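Local coordinates for protein ubiquitin-conjugating enzyme E2, putative (Trypanosoma cruzi, PDB 4DS2) that probably acts as a ubiquitin-conjugating enzyme (E2) that carries activated ubiquitin as a thioester and passes it on toward substrate proteins, at residues Trp52-Lys57 with Asp122-Val127; Leu76-Asp79 with His83-Pro86. One frame throughout, in Å; residues are numbered along the deposited sequence.

How the contacts relate
From the N terminus the chain forms helix 11-27 and then an antiparallel meander of four strands. Contact 1 starts on its second strand, at 52-57, and is completed by residues 122-127 of helix 120-132, after 64 intervening residues. The connection it closes contains the whole of contact 2, a short local loop between strands 70-76 and 87-90 in which 83-86 folds back on 76-79. The two centres lie about 15 Å apart, yet the contacts touch: the rings of Trp52 and Phe77 meet with planes inclined by about 45°, and Val123 packs on Pro86. One continuous apolar core thus joins the sheet, the central helix and the proline-rich loop of the E2 fold.

Contact 1: residues Trp52-Lys57 with Asp122-Val127; sequences WILKVK and DVIKLV
The ends of Leu54 and Ile124 meet between strand 51-57 and helix 120-132. All direct contact is apolar. The nearest approach is methyl to methyl, with Leu54 CD1 3.7 Å from Ile124 CG2; the delta methyl of the isoleucine adds a second touch, Ile124 CD1 lying 4.1 Å from Leu54 CD1. On the helix, Ile124 has CG2 anti to its backbone N and CG1 anti to its carbonyl carbon (chi1 -59°), and this splays both branches toward the leucine. Trp52 makes a looser contact through the six-membered part of its indole, where CZ3 is 4.3 Å from Ile124 CD1; the methyl meets the ring obliquely. Ile124 CD1 is therefore shared between the indole and the leucine.

Packing around these three side chains extends the same core. Leu20 of helix 11-27 touches both Trp52 and Ile124, while Ile41 of the neighbouring strand touches both Leu54 and Ile124.

Polar interactions stay at the margins. The indole NE1 is hydrogen-bonded to the carbonyl oxygen of Ile49, so the one polar atom of the buried ring is satisfied away from the helix. On the helix itself, Lys125 NZ and Asp122 OD1 form a long salt bridge of 3.8 Å.

No hydrogen bond crosses between strand and helix. The central helix of this E2 fold is thus seated on its sheet here by dispersion and the hydrophobic effect, with Ile124 as the shared apolar contact of Leu54 and Trp52.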
loop_
_atom_site.group_PDB
_atom_site.type_symbol
_atom_site.label_atom_id
_atom_site.label_comp_id
_atom_site.label_asym_id
_atom_site.label_seq_id
_atom_site.Cartn_x
_atom_site.Cartn_y
_atom_site.Cartn_z
ATOM N N TRP A 52 -3.857 9.526 -6.516
ATOM C CA TRP A 52 -2.422 9.666 -6.340
ATOM C C TRP A 52 -1.764 8.417 -6.800
ATOM O O TRP A 52 -2.051 7.375 -6.290
ATOM C CB TRP A 52 -2.039 9.876 -4.889
ATOM C CG TRP A 52 -2.735 10.971 -4.115
ATOM C CD1 TRP A 52 -3.666 11.912 -4.556
ATOM C CD2 TRP A 52 -2.502 11.293 -2.710
ATOM N NE1 TRP A 52 -4.030 12.749 -3.540
ATOM C CE2 TRP A 52 -3.354 12.432 -2.404
ATOM C CE3 TRP A 52 -1.685 10.767 -1.711
ATOM C CZ2 TRP A 52 -3.385 13.001 -1.138
ATOM C CZ3 TRP A 52 -1.721 11.345 -0.438
ATOM C CH2 TRP A 52 -2.556 12.447 -0.165
ATOM N N ILE A 53 -0.888 8.529 -7.790
ATOM C CA ILE A 53 -0.045 7.426 -8.265
ATOM C C ILE A 53 1.301 7.519 -7.531
ATOM O O ILE A 53 1.967 8.561 -7.556
ATOM C CB ILE A 53 0.189 7.502 -9.797
ATOM C CG1 ILE A 53 -1.161 7.657 -10.552
ATOM C CG2 ILE A 53 0.979 6.269 -10.282
ATOM C CD1 ILE A 53 -1.571 9.069 -10.913
ATOM N N LEU A 54 1.674 6.445 -6.852
ATOM C CA LEU A 54 2.932 6.370 -6.106
ATOM C C LEU A 54 3.920 5.323 -6.699
ATOM O O LEU A 54 3.496 4.336 -7.306
ATOM C CB LEU A 54 2.657 5.979 -4.654
ATOM C CG LEU A 54 1.691 6.739 -3.743
ATOM C CD1 LEU A 54 1.809 6.098 -2.357
ATOM C CD2 LEU A 54 1.986 8.222 -3.666
ATOM N N LYS A 55 5.223 5.561 -6.479
ATOM C CA LYS A 55 6.272 4.564 -6.731
ATOM C C LYS A 55 6.988 4.267 -5.421
ATOM O O LYS A 55 7.283 5.163 -4.639
ATOM C CB LYS A 55 7.257 5.030 -7.784
ATOM C CG LYS A 55 6.613 5.296 -9.146
ATOM C CD LYS A 55 7.661 5.462 -10.250
ATOM C CE LYS A 55 7.140 6.088 -11.536
ATOM N NZ LYS A 55 8.302 6.510 -12.372
ATOM N N VAL A 56 7.190 2.985 -5.160
ATOM C CA VAL A 56 7.578 2.514 -3.824
ATOM C C VAL A 56 8.634 1.443 -3.964
ATOM O O VAL A 56 8.661 0.720 -4.964
ATOM C CB VAL A 56 6.354 1.940 -3.061
ATOM C CG1 VAL A 56 6.772 1.314 -1.747
ATOM C CG2 VAL A 56 5.289 3.016 -2.822
ATOM N N LYS A 57 9.508 1.350 -2.961
ATOM C CA LYS A 57 10.340 0.141 -2.754
ATOM C C LYS A 57 9.825 -0.566 -1.524
ATOM O O LYS A 57 9.537 0.078 -0.523
ATOM C CB LYS A 57 11.805 0.506 -2.545
ATOM C CG LYS A 57 12.440 1.233 -3.732
ATOM C CD LYS A 57 12.626 0.318 -4.934
ATOM C CE LYS A 57 12.765 1.122 -6.216
ATOM N NZ LYS A 57 14.048 1.867 -6.278
ATOM N N ASP A 122 -0.679 7.751 6.771
ATOM C CA ASP A 122 -0.881 6.654 7.751
ATOM C C ASP A 122 -1.518 5.443 7.077
ATOM O O ASP A 122 -1.093 4.325 7.274
ATOM C CB ASP A 122 -1.705 7.161 8.943
ATOM C CG ASP A 122 -1.009 8.343 9.693
ATOM O OD1 ASP A 122 0.232 8.460 9.614
ATOM O OD2 ASP A 122 -1.689 9.180 10.342
ATOM N N VAL A 123 -2.481 5.694 6.204
ATOM C CA VAL A 123 -3.118 4.660 5.410
ATOM C C VAL A 123 -2.129 3.968 4.474
ATOM O O VAL A 123 -2.199 2.749 4.234
ATOM C CB VAL A 123 -4.223 5.274 4.514
ATOM C CG1 VAL A 123 -4.810 4.207 3.600
ATOM C CG2 VAL A 123 -5.281 5.996 5.349
ATOM N N ILE A 124 -1.224 4.756 3.904
ATOM C CA ILE A 124 -0.306 4.222 2.912
ATOM C C ILE A 124 0.738 3.375 3.615
ATOM O O ILE A 124 1.072 2.303 3.136
ATOM C CB ILE A 124 0.349 5.322 2.036
ATOM C CG1 ILE A 124 -0.730 6.148 1.296
ATOM C CG2 ILE A 124 1.298 4.686 1.008
ATOM C CD1 ILE A 124 -0.262 7.523 0.823
ATOM N N LYS A 125 1.223 3.846 4.759
ATOM C CA LYS A 125 2.217 3.097 5.498
ATOM C C LYS A 125 1.637 1.825 6.081
ATOM O O LYS A 125 2.334 0.829 6.165
ATOM C CB LYS A 125 2.870 3.962 6.566
ATOM C CG LYS A 125 3.693 5.110 5.960
ATOM C CD LYS A 125 4.550 5.838 6.997
ATOM C CE LYS A 125 4.571 7.351 6.804
ATOM N NZ LYS A 125 3.464 7.960 7.608
ATOM N N LEU A 126 0.369 1.845 6.468
ATOM C CA LEU A 126 -0.269 0.658 7.060
ATOM C C LEU A 126 -0.346 -0.473 6.059
ATOM O O LEU A 126 -0.175 -1.637 6.418
ATOM C CB LEU A 126 -1.683 0.962 7.608
ATOM C CG LEU A 126 -2.443 -0.286 8.099
ATOM C CD1 LEU A 126 -3.554 0.069 9.058
ATOM C CD2 LEU A 126 -3.005 -1.117 6.936
ATOM N N VAL A 127 -0.622 -0.117 4.810
ATOM C CA VAL A 127 -0.856 -1.097 3.750
ATOM C C VAL A 127 0.431 -1.693 3.248
ATOM O O VAL A 127 0.489 -2.910 2.982
ATOM C CB VAL A 127 -1.551 -0.499 2.526
ATOM C CG1 VAL A 127 -1.377 -1.416 1.321
ATOM C CG2 VAL A 127 -3.030 -0.239 2.828
#

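Contact 2: residues Leu76-Asp79 with His83-Pro86; sequences LFSD and HEPP
With CG held anti to its carbonyl carbon (chi1 -69°) and its ring turned by a chi2 of 79°, Phe77 presents one face to Pro86. The proline ring lies alongside the phenylalanine, both extending in the same direction. Pro86 CB stands over the middle of the ring, 3.9 Å from the Phe77 centroid and only 6° off the ring normal, which makes this a face-on CH-pi contact. Its neighbour Pro86 CG leans over one border of the ring and comes 4.1 Å from Phe77 CE2. Tyr81 meets the same phenylalanine edge-to-face and also touches Pro86, so three rings gather in this turn.

The backbones converge at the same place: the CA atoms of Phe77 and Pro86 are 4.5 Å apart, and Leu76 O faces the CA and CB of the proline. Leu76, just before Phe77, pairs through its backbone with Thr87, just after Pro86, where strand 87-90 joins the sheet.

At the outer end the approach is polar but unbonded. Ser78 OG and Glu84 OE1 remain 4.1 Å apart, too far for a hydrogen bond. The serine hydroxyl oxygen instead accepts from Asp80 N in an ST turn. Glu84 OE1 also lies near Asp80 OD2, and these like charges may raise the proton affinity of one carboxylate.

Tyr81 to Pro86 spell the Tyr-Pro-x-x-Pro-Pro signature familiar from E2 enzymes. Without a hydrogen bond between the two segments, a CH-pi contact between Pro86 and Phe77 carries much of their contact, binding the end of that signature to the phenylalanine after strand 70-76.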
loop_
_atom_site.group_PDB
_atom_site.type_symbol
_atom_site.label_atom_id
_atom_site.label_comp_id
_atom_site.label_asym_id
_atom_site.label_seq_id
_atom_site.Cartn_x
_atom_site.Cartn_y
_atom_site.Cartn_z
ATOM N N LEU A 76 -6.863 6.100 -4.460
ATOM C CA LEU A 76 -8.087 6.724 -4.919
ATOM C C LEU A 76 -8.964 7.239 -3.750
ATOM O O LEU A 76 -9.309 6.496 -2.832
ATOM C CB LEU A 76 -8.860 5.716 -5.767
ATOM C CG LEU A 76 -10.287 6.007 -6.288
ATOM C CD1 LEU A 76 -10.525 7.460 -6.748
ATOM C CD2 LEU A 76 -10.597 5.005 -7.418
ATOM N N PHE A 77 -9.293 8.531 -3.794
ATOM C CA PHE A 77 -10.130 9.168 -2.802
ATOM C C PHE A 77 -11.565 9.334 -3.283
ATOM O O PHE A 77 -11.860 9.153 -4.479
ATOM C CB PHE A 77 -9.597 10.541 -2.474
ATOM C CG PHE A 77 -8.300 10.523 -1.737
ATOM C CD1 PHE A 77 -7.109 10.301 -2.419
ATOM C CD2 PHE A 77 -8.260 10.753 -0.383
ATOM C CE1 PHE A 77 -5.892 10.319 -1.751
ATOM C CE2 PHE A 77 -7.051 10.761 0.305
ATOM C CZ PHE A 77 -5.862 10.569 -0.385
ATOM N N SER A 78 -12.446 9.679 -2.340
ATOM C CA SER A 78 -13.807 10.096 -2.644
ATOM C C SER A 78 -14.090 11.508 -2.139
ATOM O O SER A 78 -13.284 12.145 -1.447
ATOM C CB SER A 78 -14.839 9.127 -2.062
ATOM O OG SER A 78 -15.062 9.418 -0.695
ATOM N N ASP A 79 -15.259 11.995 -2.523
ATOM C CA ASP A 79 -15.701 13.328 -2.140
ATOM C C ASP A 79 -15.933 13.407 -0.657
ATOM O O ASP A 79 -15.960 14.500 -0.119
ATOM C CB ASP A 79 -16.996 13.720 -2.851
ATOM C CG ASP A 79 -16.861 13.660 -4.348
ATOM O OD1 ASP A 79 -16.955 12.529 -4.900
ATOM O OD2 ASP A 79 -16.635 14.729 -4.969
ATOM N N HIS A 83 -14.002 11.220 6.205
ATOM C CA HIS A 83 -14.987 10.253 6.726
ATOM C C HIS A 83 -14.741 8.858 6.253
ATOM O O HIS A 83 -14.642 7.969 7.079
ATOM C CB HIS A 83 -16.387 10.729 6.414
ATOM C CG HIS A 83 -16.606 12.170 6.824
ATOM N ND1 HIS A 83 -16.713 12.540 8.119
ATOM C CD2 HIS A 83 -16.647 13.352 6.075
ATOM C CE1 HIS A 83 -16.884 13.883 8.198
ATOM N NE2 HIS A 83 -16.849 14.380 6.951
ATOM N N GLU A 84 -14.530 8.641 4.947
ATOM C CA GLU A 84 -13.976 7.335 4.481
ATOM C C GLU A 84 -12.594 7.496 3.907
ATOM O O GLU A 84 -12.357 8.404 3.117
ATOM C CB GLU A 84 -14.801 6.607 3.406
ATOM C CG GLU A 84 -16.193 6.239 3.852
ATOM C CD GLU A 84 -17.066 7.462 3.813
ATOM O OE1 GLU A 84 -16.955 8.107 2.747
ATOM O OE2 GLU A 84 -17.791 7.793 4.812
ATOM N N PRO A 85 -11.704 6.546 4.235
ATOM C CA PRO A 85 -10.361 6.607 3.755
ATOM C C PRO A 85 -10.278 6.188 2.294
ATOM O O PRO A 85 -11.229 5.641 1.759
ATOM C CB PRO A 85 -9.636 5.603 4.658
ATOM C CG PRO A 85 -10.650 4.601 5.035
ATOM C CD PRO A 85 -11.987 5.253 4.910
ATOM N N PRO A 86 -9.142 6.451 1.655
ATOM C CA PRO A 86 -8.944 6.092 0.257
ATOM C C PRO A 86 -8.699 4.622 0.077
ATOM O O PRO A 86 -8.370 3.930 1.013
ATOM C CB PRO A 86 -7.639 6.794 -0.090
ATOM C CG PRO A 86 -6.912 6.803 1.203
ATOM C CD PRO A 86 -7.963 7.121 2.213
#